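Local atomic coordinates of endonuclease Bse634IR (Geobacillus stearothermophilus, PDB entry 3V1Z), a protein that is a Type IIF restriction endonuclease that binds a degenerate DNA recognition sequence and probably cleaves it with the help of metal ions. Residues A[195-200]-A[237-242]; A[204-209]-A[249-254]. The protein carries 1 engineered substitution. One frame throughout, in Å; residues are numbered along the deposited sequence.

Contact 1. Residues A[195-200]-A[237-242]; sequences VGLKTS and YGASSE. With nucleotides of chain C.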
ATOM      1  N   VAL A 195     -16.104   0.672   2.230  1.00 16.96           N
ATOM      2  CA  VAL A 195     -15.449   1.798   1.553  1.00 16.83           C
ATOM      3  C   VAL A 195     -14.095   2.085   2.201  1.00 16.69           C
ATOM      4  O   VAL A 195     -13.963   2.073   3.437  1.00 16.85           O
ATOM      5  CB  VAL A 195     -16.321   3.097   1.534  1.00 17.34           C
ATOM      6  CG1 VAL A 195     -15.715   4.147   0.614  1.00 17.27           C
ATOM      7  CG2 VAL A 195     -17.765   2.807   1.094  1.00 16.98           C
ATOM      8  N   GLY A 196     -13.093   2.302   1.352  1.00 15.89           N
ATOM      9  CA  GLY A 196     -11.794   2.788   1.775  1.00 15.76           C
ATOM     10  C   GLY A 196     -11.707   4.284   1.565  1.00 16.51           C
ATOM     11  O   GLY A 196     -11.949   4.791   0.455  1.00 16.85           O
ATOM     12  N   LEU A 197     -11.330   4.986   2.628  1.00 17.12           N
ATOM     13  CA  LEU A 197     -11.358   6.444   2.657  1.00 17.67           C
ATOM     14  C   LEU A 197      -9.950   7.022   2.704  1.00 18.31           C
ATOM     15  O   LEU A 197      -9.182   6.728   3.622  1.00 18.41           O
ATOM     16  CB  LEU A 197     -12.173   6.924   3.867  1.00 18.28           C
ATOM     17  CG  LEU A 197     -13.644   6.484   3.951  1.00 17.72           C
ATOM     18  CD1 LEU A 197     -14.222   6.826   5.313  1.00 18.10           C
ATOM     19  CD2 LEU A 197     -14.472   7.114   2.835  1.00 18.61           C
ATOM     20  N   LYS A 198      -9.616   7.852   1.716  1.00 18.68           N
ATOM     21  CA  LYS A 198      -8.283   8.443   1.642  1.00 19.01           C
ATOM     22  C   LYS A 198      -8.326   9.928   1.347  1.00 19.37           C
ATOM     23  O   LYS A 198      -8.982  10.347   0.404  1.00 20.00           O
ATOM     24  CB  LYS A 198      -7.439   7.713   0.598  1.00 18.98           C
ATOM     25  CG  LYS A 198      -6.771   6.449   1.129  1.00 20.30           C
ATOM     26  CD  LYS A 198      -6.660   5.401   0.048  1.00 21.83           C
ATOM     27  CE  LYS A 198      -5.470   4.475   0.271  1.00 23.05           C
ATOM     28  NZ  LYS A 198      -5.497   3.822   1.602  1.00 21.90           N
ATOM     29  N   THR A 199      -7.627  10.727   2.148  1.00 19.50           N
ATOM     30  CA  THR A 199      -7.554  12.165   1.880  1.00 20.25           C
ATOM     31  C   THR A 199      -6.864  12.435   0.542  1.00 20.37           C
ATOM     32  O   THR A 199      -7.235  13.357  -0.182  1.00 21.26           O
ATOM     33  CB  THR A 199      -6.842  12.946   3.008  1.00 21.05           C
ATOM     34  OG1 THR A 199      -5.483  12.512   3.109  1.00 20.47           O
ATOM     35  CG2 THR A 199      -7.543  12.732   4.349  1.00 20.64           C
ATOM     36  N   SER A 200      -5.872  11.612   0.214  1.00 19.71           N
ATOM     37  CA  SER A 200      -5.181  11.712  -1.063  1.00 19.68           C
ATOM     38  C   SER A 200      -4.762  10.325  -1.503  1.00 18.67           C
ATOM     39  O   SER A 200      -4.778   9.378  -0.700  1.00 16.67           O
ATOM     40  CB  SER A 200      -3.953  12.621  -0.949  1.00 20.87           C
ATOM     41  OG  SER A 200      -2.929  12.006  -0.187  1.00 21.00           O
ATOM     42  N   TYR A 237     -15.561  -0.110  -2.567  1.00 19.32           N
ATOM     43  CA  TYR A 237     -15.436   1.210  -3.153  1.00 18.74           C
ATOM     44  C   TYR A 237     -14.273   1.981  -2.556  1.00 18.05           C
ATOM     45  O   TYR A 237     -13.838   1.710  -1.429  1.00 17.54           O
ATOM     46  CB  TYR A 237     -16.731   1.993  -2.931  1.00 19.61           C
ATOM     47  CG  TYR A 237     -17.955   1.411  -3.609  1.00 19.66           C
ATOM     48  CD1 TYR A 237     -18.238   1.687  -4.946  1.00 19.75           C
ATOM     49  CD2 TYR A 237     -18.838   0.601  -2.901  1.00 19.32           C
ATOM     50  CE1 TYR A 237     -19.364   1.154  -5.567  1.00 20.59           C
ATOM     51  CE2 TYR A 237     -19.961   0.074  -3.501  1.00 19.37           C
ATOM     52  CZ  TYR A 237     -20.223   0.348  -4.829  1.00 21.28           C
ATOM     53  OH  TYR A 237     -21.353  -0.183  -5.404  1.00 22.98           O
ATOM     54  N   GLY A 238     -13.770   2.937  -3.328  1.00 17.70           N
ATOM     55  CA  GLY A 238     -12.773   3.883  -2.842  1.00 17.00           C
ATOM     56  C   GLY A 238     -13.360   5.277  -2.791  1.00 17.22           C
ATOM     57  O   GLY A 238     -14.335   5.564  -3.481  1.00 17.38           O
ATOM     58  N   ALA A 239     -12.772   6.141  -1.970  1.00 17.09           N
ATOM     59  CA  ALA A 239     -13.186   7.541  -1.915  1.00 18.33           C
ATOM     60  C   ALA A 239     -12.033   8.437  -1.514  1.00 18.57           C
ATOM     61  O   ALA A 239     -11.431   8.236  -0.446  1.00 18.12           O
ATOM     62  CB  ALA A 239     -14.380   7.736  -0.956  1.00 18.46           C
ATOM     63  N   SER A 240     -11.736   9.415  -2.373  1.00 18.92           N
ATOM     64  CA  SER A 240     -10.667  10.390  -2.129  1.00 19.39           C
ATOM     65  C   SER A 240     -11.271  11.767  -1.820  1.00 20.42           C
ATOM     66  O   SER A 240     -12.419  12.034  -2.175  1.00 20.49           O
ATOM     67  CB  SER A 240      -9.722  10.440  -3.347  1.00 19.97           C
ATOM     68  OG  SER A 240      -8.583  11.265  -3.142  1.00 19.60           O
ATOM     69  N   SER A 241     -10.515  12.631  -1.141  1.00 21.06           N
ATOM     70  CA  SER A 241     -10.940  14.026  -0.958  1.00 22.32           C
ATOM     71  C   SER A 241     -10.358  14.951  -2.029  1.00 23.56           C
ATOM     72  O   SER A 241     -10.720  16.130  -2.103  1.00 24.88           O
ATOM     73  CB  SER A 241     -10.590  14.544   0.443  1.00 22.33           C
ATOM     74  OG  SER A 241      -9.219  14.868   0.556  1.00 22.40           O
ATOM     75  N   GLU A 242      -9.462  14.401  -2.851  1.00 23.50           N
ATOM     76  CA  GLU A 242      -8.791  15.133  -3.924  1.00 24.97           C
ATOM     77  C   GLU A 242      -9.349  14.695  -5.278  1.00 24.99           C
ATOM     78  O   GLU A 242     -10.041  13.680  -5.362  1.00 24.44           O
ATOM     79  CB  GLU A 242      -7.269  14.878  -3.870  1.00 24.90           C
ATOM     80  CG  GLU A 242      -6.576  15.452  -2.636  1.00 25.51           C
ATOM     81  CD  GLU A 242      -5.058  15.514  -2.760  1.00 26.20           C
ATOM     82  OE1 GLU A 242      -4.465  14.720  -3.527  1.00 27.23           O
ATOM     83  OE2 GLU A 242      -4.456  16.366  -2.073  1.00 27.60           O
TER
ATOM     84  P    DC C   7      -5.534   8.485   4.761  1.00 18.17           P
ATOM     85  OP1  DC C   7      -6.728   9.309   4.484  1.00 18.32           O
ATOM     86  OP2  DC C   7      -5.274   7.212   4.048  1.00 18.40           O
ATOM     87  O5'  DC C   7      -4.250   9.404   4.612  1.00 19.13           O
ATOM     88  C5'  DC C   7      -4.136  10.637   5.345  1.00 19.14           C
ATOM     89  C4'  DC C   7      -2.781  11.225   5.028  1.00 20.37           C
ATOM     90  O4'  DC C   7      -1.761  10.353   5.575  1.00 19.05           O
ATOM     91  C3'  DC C   7      -2.514  11.343   3.519  1.00 20.85           C
ATOM     92  O3'  DC C   7      -1.791  12.506   3.205  1.00 20.95           O
ATOM     93  C2'  DC C   7      -1.594  10.168   3.241  1.00 20.16           C
ATOM     94  C1'  DC C   7      -0.824  10.081   4.552  1.00 20.06           C
ATOM     95  N1   DC C   7      -0.185   8.740   4.693  1.00 19.18           N
ATOM     96  C2   DC C   7       1.193   8.664   4.942  1.00 19.84           C
ATOM     97  O2   DC C   7       1.851   9.711   5.079  1.00 20.73           O
ATOM     98  N3   DC C   7       1.764   7.434   5.042  1.00 19.11           N
ATOM     99  C4   DC C   7       1.023   6.331   4.894  1.00 18.69           C
ATOM    100  N4   DC C   7       1.631   5.151   4.999  1.00 18.62           N
ATOM    101  C5   DC C   7      -0.377   6.390   4.632  1.00 19.88           C
ATOM    102  C6   DC C   7      -0.936   7.607   4.542  1.00 19.30           C
ATOM    103  P    DG C   8      -2.421  13.965   3.166  1.00 23.28           P
ATOM    104  OP1  DG C   8      -3.700  14.031   3.904  1.00 24.49           O
ATOM    105  OP2  DG C   8      -2.340  14.414   1.750  1.00 22.39           O
ATOM    106  O5'  DG C   8      -1.373  14.688   4.128  1.00 24.16           O
ATOM    107  C5'  DG C   8      -0.544  15.703   3.700  1.00 26.24           C
ATOM    108  C4'  DG C   8       0.914  15.421   4.020  1.00 25.70           C
ATOM    109  O4'  DG C   8       1.282  14.017   3.899  1.00 23.85           O
ATOM    110  C3'  DG C   8       1.745  16.158   3.000  1.00 26.82           C
ATOM    111  O3'  DG C   8       2.800  16.843   3.647  1.00 27.92           O
ATOM    112  C2'  DG C   8       2.190  15.071   2.021  1.00 24.99           C
ATOM    113  C1'  DG C   8       2.303  13.861   2.942  1.00 23.65           C
ATOM    114  N9   DG C   8       2.093  12.593   2.248  1.00 23.25           N
ATOM    115  C8   DG C   8       1.039  12.259   1.424  1.00 22.81           C
ATOM    116  N7   DG C   8       1.115  11.056   0.934  1.00 21.95           N
ATOM    117  C5   DG C   8       2.295  10.550   1.462  1.00 22.14           C
ATOM    118  C6   DG C   8       2.910   9.279   1.290  1.00 21.70           C
ATOM    119  O6   DG C   8       2.504   8.320   0.613  1.00 21.01           O
ATOM    120  N1   DG C   8       4.110   9.178   2.006  1.00 21.44           N
ATOM    121  C2   DG C   8       4.647  10.184   2.792  1.00 22.15           C
ATOM    122  N2   DG C   8       5.807   9.932   3.423  1.00 21.87           N
ATOM    123  N3   DG C   8       4.076  11.372   2.954  1.00 22.46           N
ATOM    124  C4   DG C   8       2.911  11.486   2.271  1.00 22.36           C
TER
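The strands of G196 and A239 run parallel and in register, with A239 N donating to G196 O (2.9 Å) and K198 N to A239 O (2.8 Å, an almost straight N-H...O angle of 170°). Over one face of the sheet, A239 CB fits against L197 CD2, 3.8 Å away. Beyond the strand ends S241 takes over: with chi1 at 77°, its OG swings across to T199 O at 2.6 Å and meets a lone pair in the carbonyl plane. E242 lies alongside, its extended chain bringing CG to 3.3 Å from T199 O and its carboxylate against S200 CB. Shortening E242 to alanine removes CG and the carboxylate, which is likely to leave T199 O and S200 CB without this neighbour. The two strands belong to a beta-alpha-beta unit completed by helix 207-226, in the mixed sheet of a PD-(D/E)XK nuclease. Just past strand 191-198, T199 N donates to DC7 OP1 of chain C at 2.9 Å. S200 OG binds DG8 OP2 of the same chain. Further out, S240 OG accepts from E242 N in an ST turn, and L197 N donates to D146 OD2; L197 and D146 bind calcium in a crystal of this protein, though none is bound to this chain here.

Contact 2. Residues A[204-209]-A[249-254]; sequences DRRLQL and DDALQT. With nucleotides of chain C; nucleotides of chain B.
R206 passes A251 with its guanidinium turned obliquely to the methyl group, NE lying 3.3 Å from A251 CB. The arginine starts with CG between its backbone N and carbonyl carbon (chi1 71°) and then runs extended to NE, which carries the charged end beyond the alanine to a salt bridge between NH1 and D248 and another between NH2 and a DNA phosphate. Beside it, L207 CD2 touches the same methyl group at 4.1 Å. L252 reaches across the contact: its CD2 comes within 3.3 Å of R206 O and 3.8 Å of L209 CB, the L209 and L252 side chains meeting at a slant. The residues just before R206 face the DNA. R205 makes the two-pronged arginine-guanine pairing of major-groove recognition, NE to O6 (2.9 Å) and NH2 to N7 of DG8 of chain C, while C2' of DC7 of chain C lies over one face of the guanidinium. D204 OD1 accepts from N4 of DC6 of chain B at 3.0 Å. The packed leucines settle between sheet and helix, L252 against I274 of strand 273-276 and V210 of helix 207-226, and L209 against K198 of strand 191-198.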
ATOM      1  N   ASP A 204       1.468   4.033  -5.195  1.00 20.91           N
ATOM      2  CA  ASP A 204       1.665   2.904  -4.283  1.00 20.75           C
ATOM      3  C   ASP A 204       0.448   2.691  -3.378  1.00 19.87           C
ATOM      4  O   ASP A 204      -0.076   1.574  -3.297  1.00 19.26           O
ATOM      5  CB  ASP A 204       2.996   2.994  -3.498  1.00 21.40           C
ATOM      6  CG  ASP A 204       3.036   4.143  -2.488  1.00 22.37           C
ATOM      7  OD1 ASP A 204       2.597   5.271  -2.803  1.00 23.08           O
ATOM      8  OD2 ASP A 204       3.538   3.919  -1.365  1.00 22.92           O
ATOM      9  N   ARG A 205      -0.026   3.764  -2.745  1.00 19.89           N
ATOM     10  CA  ARG A 205      -1.049   3.660  -1.702  1.00 19.12           C
ATOM     11  C   ARG A 205      -2.437   3.309  -2.222  1.00 18.70           C
ATOM     12  O   ARG A 205      -3.238   2.714  -1.498  1.00 18.23           O
ATOM     13  CB  ARG A 205      -1.111   4.931  -0.851  1.00 19.26           C
ATOM     14  CG  ARG A 205       0.032   5.050   0.153  1.00 18.63           C
ATOM     15  CD  ARG A 205      -0.241   6.101   1.214  1.00 17.44           C
ATOM     16  NE  ARG A 205      -0.221   7.472   0.700  1.00 17.88           N
ATOM     17  CZ  ARG A 205      -1.305   8.204   0.442  1.00 18.46           C
ATOM     18  NH1 ARG A 205      -2.521   7.710   0.645  1.00 17.68           N
ATOM     19  NH2 ARG A 205      -1.173   9.447  -0.013  1.00 19.53           N
ATOM     20  N   ARG A 206      -2.723   3.670  -3.467  1.00 19.00           N
ATOM     21  CA  ARG A 206      -4.010   3.347  -4.062  1.00 18.79           C
ATOM     22  C   ARG A 206      -4.162   1.838  -4.288  1.00 18.47           C
ATOM     23  O   ARG A 206      -5.272   1.320  -4.334  1.00 17.91           O
ATOM     24  CB  ARG A 206      -4.224   4.129  -5.361  1.00 19.35           C
ATOM     25  CG  ARG A 206      -3.356   3.695  -6.521  1.00 19.12           C
ATOM     26  CD  ARG A 206      -3.418   4.714  -7.639  1.00 17.96           C
ATOM     27  NE  ARG A 206      -2.494   4.364  -8.714  1.00 20.09           N
ATOM     28  CZ  ARG A 206      -2.011   5.219  -9.608  1.00 20.05           C
ATOM     29  NH1 ARG A 206      -2.352   6.495  -9.565  1.00 21.94           N
ATOM     30  NH2 ARG A 206      -1.176   4.796 -10.541  1.00 21.67           N
ATOM     31  N   LEU A 207      -3.039   1.139  -4.409  1.00 18.77           N
ATOM     32  CA  LEU A 207      -3.067  -0.302  -4.620  1.00 19.00           C
ATOM     33  C   LEU A 207      -3.433  -1.070  -3.344  1.00 18.69           C
ATOM     34  O   LEU A 207      -3.732  -2.261  -3.397  1.00 18.79           O
ATOM     35  CB  LEU A 207      -1.735  -0.781  -5.196  1.00 19.54           C
ATOM     36  CG  LEU A 207      -1.372  -0.249  -6.585  1.00 20.28           C
ATOM     37  CD1 LEU A 207      -0.031  -0.815  -7.009  1.00 19.67           C
ATOM     38  CD2 LEU A 207      -2.457  -0.577  -7.622  1.00 20.41           C
ATOM     39  N   GLN A 208      -3.420  -0.383  -2.209  1.00 18.83           N
ATOM     40  CA  GLN A 208      -3.914  -0.965  -0.959  1.00 19.32           C
ATOM     41  C   GLN A 208      -5.432  -1.132  -1.013  1.00 18.64           C
ATOM     42  O   GLN A 208      -5.987  -1.995  -0.343  1.00 18.96           O
ATOM     43  CB  GLN A 208      -3.532  -0.102   0.241  1.00 18.90           C
ATOM     44  CG  GLN A 208      -2.031   0.124   0.407  1.00 20.51           C
ATOM     45  CD  GLN A 208      -1.714   1.150   1.492  1.00 21.62           C
ATOM     46  OE1 GLN A 208      -2.613   1.651   2.172  1.00 24.13           O
ATOM     47  NE2 GLN A 208      -0.435   1.463   1.656  1.00 22.73           N
ATOM     48  N   LEU A 209      -6.096  -0.296  -1.805  1.00 18.55           N
ATOM     49  CA  LEU A 209      -7.547  -0.408  -1.998  1.00 18.28           C
ATOM     50  C   LEU A 209      -7.888  -1.645  -2.831  1.00 17.95           C
ATOM     51  O   LEU A 209      -8.915  -2.280  -2.607  1.00 18.07           O
ATOM     52  CB  LEU A 209      -8.118   0.855  -2.660  1.00 18.11           C
ATOM     53  CG  LEU A 209      -7.996   2.199  -1.928  1.00 18.82           C
ATOM     54  CD1 LEU A 209      -8.397   3.353  -2.836  1.00 18.32           C
ATOM     55  CD2 LEU A 209      -8.823   2.228  -0.636  1.00 18.31           C
ATOM     56  N   ASP A 249      -7.665   6.011 -11.826  1.00 26.43           N
ATOM     57  CA  ASP A 249      -8.817   5.290 -12.375  1.00 26.25           C
ATOM     58  C   ASP A 249      -8.458   3.936 -12.965  1.00 25.53           C
ATOM     59  O   ASP A 249      -9.138   2.947 -12.706  1.00 24.59           O
ATOM     60  CB  ASP A 249      -9.499   6.133 -13.468  1.00 28.19           C
ATOM     61  CG  ASP A 249     -10.421   7.184 -12.906  1.00 29.76           C
ATOM     62  OD1 ASP A 249     -10.905   6.999 -11.764  1.00 29.56           O
ATOM     63  OD2 ASP A 249     -10.669   8.194 -13.609  1.00 31.65           O
ATOM     64  N   ASP A 250      -7.409   3.913 -13.786  1.00 25.79           N
ATOM     65  CA  ASP A 250      -6.891   2.675 -14.362  1.00 25.33           C
ATOM     66  C   ASP A 250      -6.469   1.681 -13.278  1.00 23.70           C
ATOM     67  O   ASP A 250      -6.913   0.536 -13.283  1.00 22.90           O
ATOM     68  CB  ASP A 250      -5.704   2.964 -15.285  1.00 26.63           C
ATOM     69  CG  ASP A 250      -6.095   3.747 -16.525  1.00 29.32           C
ATOM     70  OD1 ASP A 250      -7.295   4.023 -16.731  1.00 30.70           O
ATOM     71  OD2 ASP A 250      -5.187   4.094 -17.302  1.00 31.97           O
ATOM     72  N   ALA A 251      -5.609   2.117 -12.359  1.00 22.83           N
ATOM     73  CA  ALA A 251      -5.136   1.251 -11.273  1.00 22.01           C
ATOM     74  C   ALA A 251      -6.288   0.593 -10.543  1.00 21.04           C
ATOM     75  O   ALA A 251      -6.237  -0.604 -10.260  1.00 20.57           O
ATOM     76  CB  ALA A 251      -4.254   2.020 -10.288  1.00 21.56           C
ATOM     77  N   LEU A 252      -7.332   1.372 -10.261  1.00 20.96           N
ATOM     78  CA  LEU A 252      -8.464   0.874  -9.486  1.00 20.75           C
ATOM     79  C   LEU A 252      -9.521   0.139 -10.334  1.00 21.24           C
ATOM     80  O   LEU A 252     -10.558  -0.267  -9.818  1.00 20.76           O
ATOM     81  CB  LEU A 252      -9.068   1.989  -8.617  1.00 20.53           C
ATOM     82  CG  LEU A 252      -8.124   2.612  -7.570  1.00 20.47           C
ATOM     83  CD1 LEU A 252      -8.603   3.979  -7.112  1.00 19.52           C
ATOM     84  CD2 LEU A 252      -7.895   1.687  -6.372  1.00 19.56           C
ATOM     85  N   GLN A 253      -9.236  -0.042 -11.626  1.00 22.62           N
ATOM     86  CA  GLN A 253      -9.977  -0.991 -12.478  1.00 23.27           C
ATOM     87  C   GLN A 253      -9.397  -2.409 -12.369  1.00 23.08           C
ATOM     88  O   GLN A 253      -9.927  -3.353 -12.953  1.00 23.46           O
ATOM     89  CB  GLN A 253      -9.978  -0.533 -13.943  1.00 24.35           C
ATOM     90  CG  GLN A 253     -10.954   0.590 -14.266  1.00 25.16           C
ATOM     91  CD  GLN A 253     -10.667   1.274 -15.599  1.00 27.38           C
ATOM     92  OE1 GLN A 253      -9.726   0.925 -16.304  1.00 30.21           O
ATOM     93  NE2 GLN A 253     -11.476   2.256 -15.939  1.00 28.57           N
ATOM     94  N   THR A 254      -8.319  -2.557 -11.607  1.00 23.06           N
ATOM     95  CA  THR A 254      -7.649  -3.848 -11.451  1.00 23.13           C
ATOM     96  C   THR A 254      -8.598  -4.917 -10.907  1.00 22.91           C
ATOM     97  O   THR A 254      -9.455  -4.638 -10.066  1.00 22.17           O
ATOM     98  CB  THR A 254      -6.358  -3.717 -10.611  1.00 22.84           C
ATOM     99  OG1 THR A 254      -5.454  -2.840 -11.291  1.00 23.39           O
ATOM    100  CG2 THR A 254      -5.676  -5.066 -10.405  1.00 22.66           C
TER
ATOM    101  P    DG C   8      -2.421  13.965   3.166  1.00 23.28           P
ATOM    102  OP1  DG C   8      -3.700  14.031   3.904  1.00 24.49           O
ATOM    103  OP2  DG C   8      -2.340  14.414   1.750  1.00 22.39           O
ATOM    104  O5'  DG C   8      -1.373  14.688   4.128  1.00 24.16           O
ATOM    105  C5'  DG C   8      -0.544  15.703   3.700  1.00 26.24           C
ATOM    106  C4'  DG C   8       0.914  15.421   4.020  1.00 25.70           C
ATOM    107  O4'  DG C   8       1.282  14.017   3.899  1.00 23.85           O
ATOM    108  C3'  DG C   8       1.745  16.158   3.000  1.00 26.82           C
ATOM    109  O3'  DG C   8       2.800  16.843   3.647  1.00 27.92           O
ATOM    110  C2'  DG C   8       2.190  15.071   2.021  1.00 24.99           C
ATOM    111  C1'  DG C   8       2.303  13.861   2.942  1.00 23.65           C
ATOM    112  N9   DG C   8       2.093  12.593   2.248  1.00 23.25           N
ATOM    113  C8   DG C   8       1.039  12.259   1.424  1.00 22.81           C
ATOM    114  N7   DG C   8       1.115  11.056   0.934  1.00 21.95           N
ATOM    115  C5   DG C   8       2.295  10.550   1.462  1.00 22.14           C
ATOM    116  C6   DG C   8       2.910   9.279   1.290  1.00 21.70           C
ATOM    117  O6   DG C   8       2.504   8.320   0.613  1.00 21.01           O
ATOM    118  N1   DG C   8       4.110   9.178   2.006  1.00 21.44           N
ATOM    119  C2   DG C   8       4.647  10.184   2.792  1.00 22.15           C
ATOM    120  N2   DG C   8       5.807   9.932   3.423  1.00 21.87           N
ATOM    121  N3   DG C   8       4.076  11.372   2.954  1.00 22.46           N
ATOM    122  C4   DG C   8       2.911  11.486   2.271  1.00 22.36           C
TER
ATOM    123  P    DC B   6       8.146   0.976  -4.371  1.00 21.53           P
ATOM    124  OP1  DC B   6       8.877  -0.304  -4.335  1.00 23.75           O
ATOM    125  OP2  DC B   6       6.732   1.032  -3.961  1.00 22.41           O
ATOM    126  O5'  DC B   6       8.954   2.015  -3.471  1.00 20.82           O
ATOM    127  C5'  DC B   6      10.297   2.416  -3.753  1.00 19.77           C
ATOM    128  C4'  DC B   6      10.673   3.663  -2.964  1.00 17.93           C
ATOM    129  O4'  DC B   6       9.958   4.810  -3.472  1.00 17.12           O
ATOM    130  C3'  DC B   6      10.306   3.640  -1.484  1.00 16.23           C
ATOM    131  O3'  DC B   6      11.316   2.977  -0.779  1.00 17.92           O
ATOM    132  C2'  DC B   6      10.269   5.119  -1.126  1.00 16.80           C
ATOM    133  C1'  DC B   6       9.788   5.760  -2.424  1.00 17.39           C
ATOM    134  N1   DC B   6       8.354   6.221  -2.370  1.00 17.43           N
ATOM    135  C2   DC B   6       8.047   7.525  -1.939  1.00 16.89           C
ATOM    136  O2   DC B   6       8.953   8.290  -1.589  1.00 17.18           O
ATOM    137  N3   DC B   6       6.745   7.911  -1.907  1.00 16.26           N
ATOM    138  C4   DC B   6       5.780   7.072  -2.283  1.00 16.15           C
ATOM    139  N4   DC B   6       4.514   7.508  -2.229  1.00 16.85           N
ATOM    140  C5   DC B   6       6.071   5.748  -2.728  1.00 15.84           C
ATOM    141  C6   DC B   6       7.350   5.371  -2.758  1.00 16.31           C
TER
ATOM    142  P    DC C   7      -5.534   8.485   4.761  1.00 18.17           P
ATOM    143  OP1  DC C   7      -6.728   9.309   4.484  1.00 18.32           O
ATOM    144  OP2  DC C   7      -5.274   7.212   4.048  1.00 18.40           O
ATOM    145  O5'  DC C   7      -4.250   9.404   4.612  1.00 19.13           O
ATOM    146  C5'  DC C   7      -4.136  10.637   5.345  1.00 19.14           C
ATOM    147  C4'  DC C   7      -2.781  11.225   5.028  1.00 20.37           C
ATOM    148  O4'  DC C   7      -1.761  10.353   5.575  1.00 19.05           O
ATOM    149  C3'  DC C   7      -2.514  11.343   3.519  1.00 20.85           C
ATOM    150  O3'  DC C   7      -1.791  12.506   3.205  1.00 20.95           O
ATOM    151  C2'  DC C   7      -1.594  10.168   3.241  1.00 20.16           C
ATOM    152  C1'  DC C   7      -0.824  10.081   4.552  1.00 20.06           C
ATOM    153  N1   DC C   7      -0.185   8.740   4.693  1.00 19.18           N
ATOM    154  C2   DC C   7       1.193   8.664   4.942  1.00 19.84           C
ATOM    155  O2   DC C   7       1.851   9.711   5.079  1.00 20.73           O
ATOM    156  N3   DC C   7       1.764   7.434   5.042  1.00 19.11           N
ATOM    157  C4   DC C   7       1.023   6.331   4.894  1.00 18.69           C
ATOM    158  N4   DC C   7       1.631   5.151   4.999  1.00 18.62           N
ATOM    159  C5   DC C   7      -0.377   6.390   4.632  1.00 19.88           C
ATOM    160  C6   DC C   7      -0.936   7.607   4.542  1.00 19.30           C
TER

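Overall arrangement
Backbone grip and base reading are joined here by a single short run of chain. In contact 1 the turn after strand 191-198 holds the phosphates of chain C through T199 and S200; contact 2 sends R205 and D204 to bases, and the two centres lie 11 Å apart. They touch where S200 OG meets R205 NH2 at 3.1 Å, a probable hydrogen bond, and where K198 CE packs 3.3 Å from R205 O. Deeper in, L209 CD2 rests 3.9 Å from G196 CA. The L209 side chain is about 6 Å from that of D146 and about 7 Å from that of L197, the residues that bind calcium in a crystal of this protein.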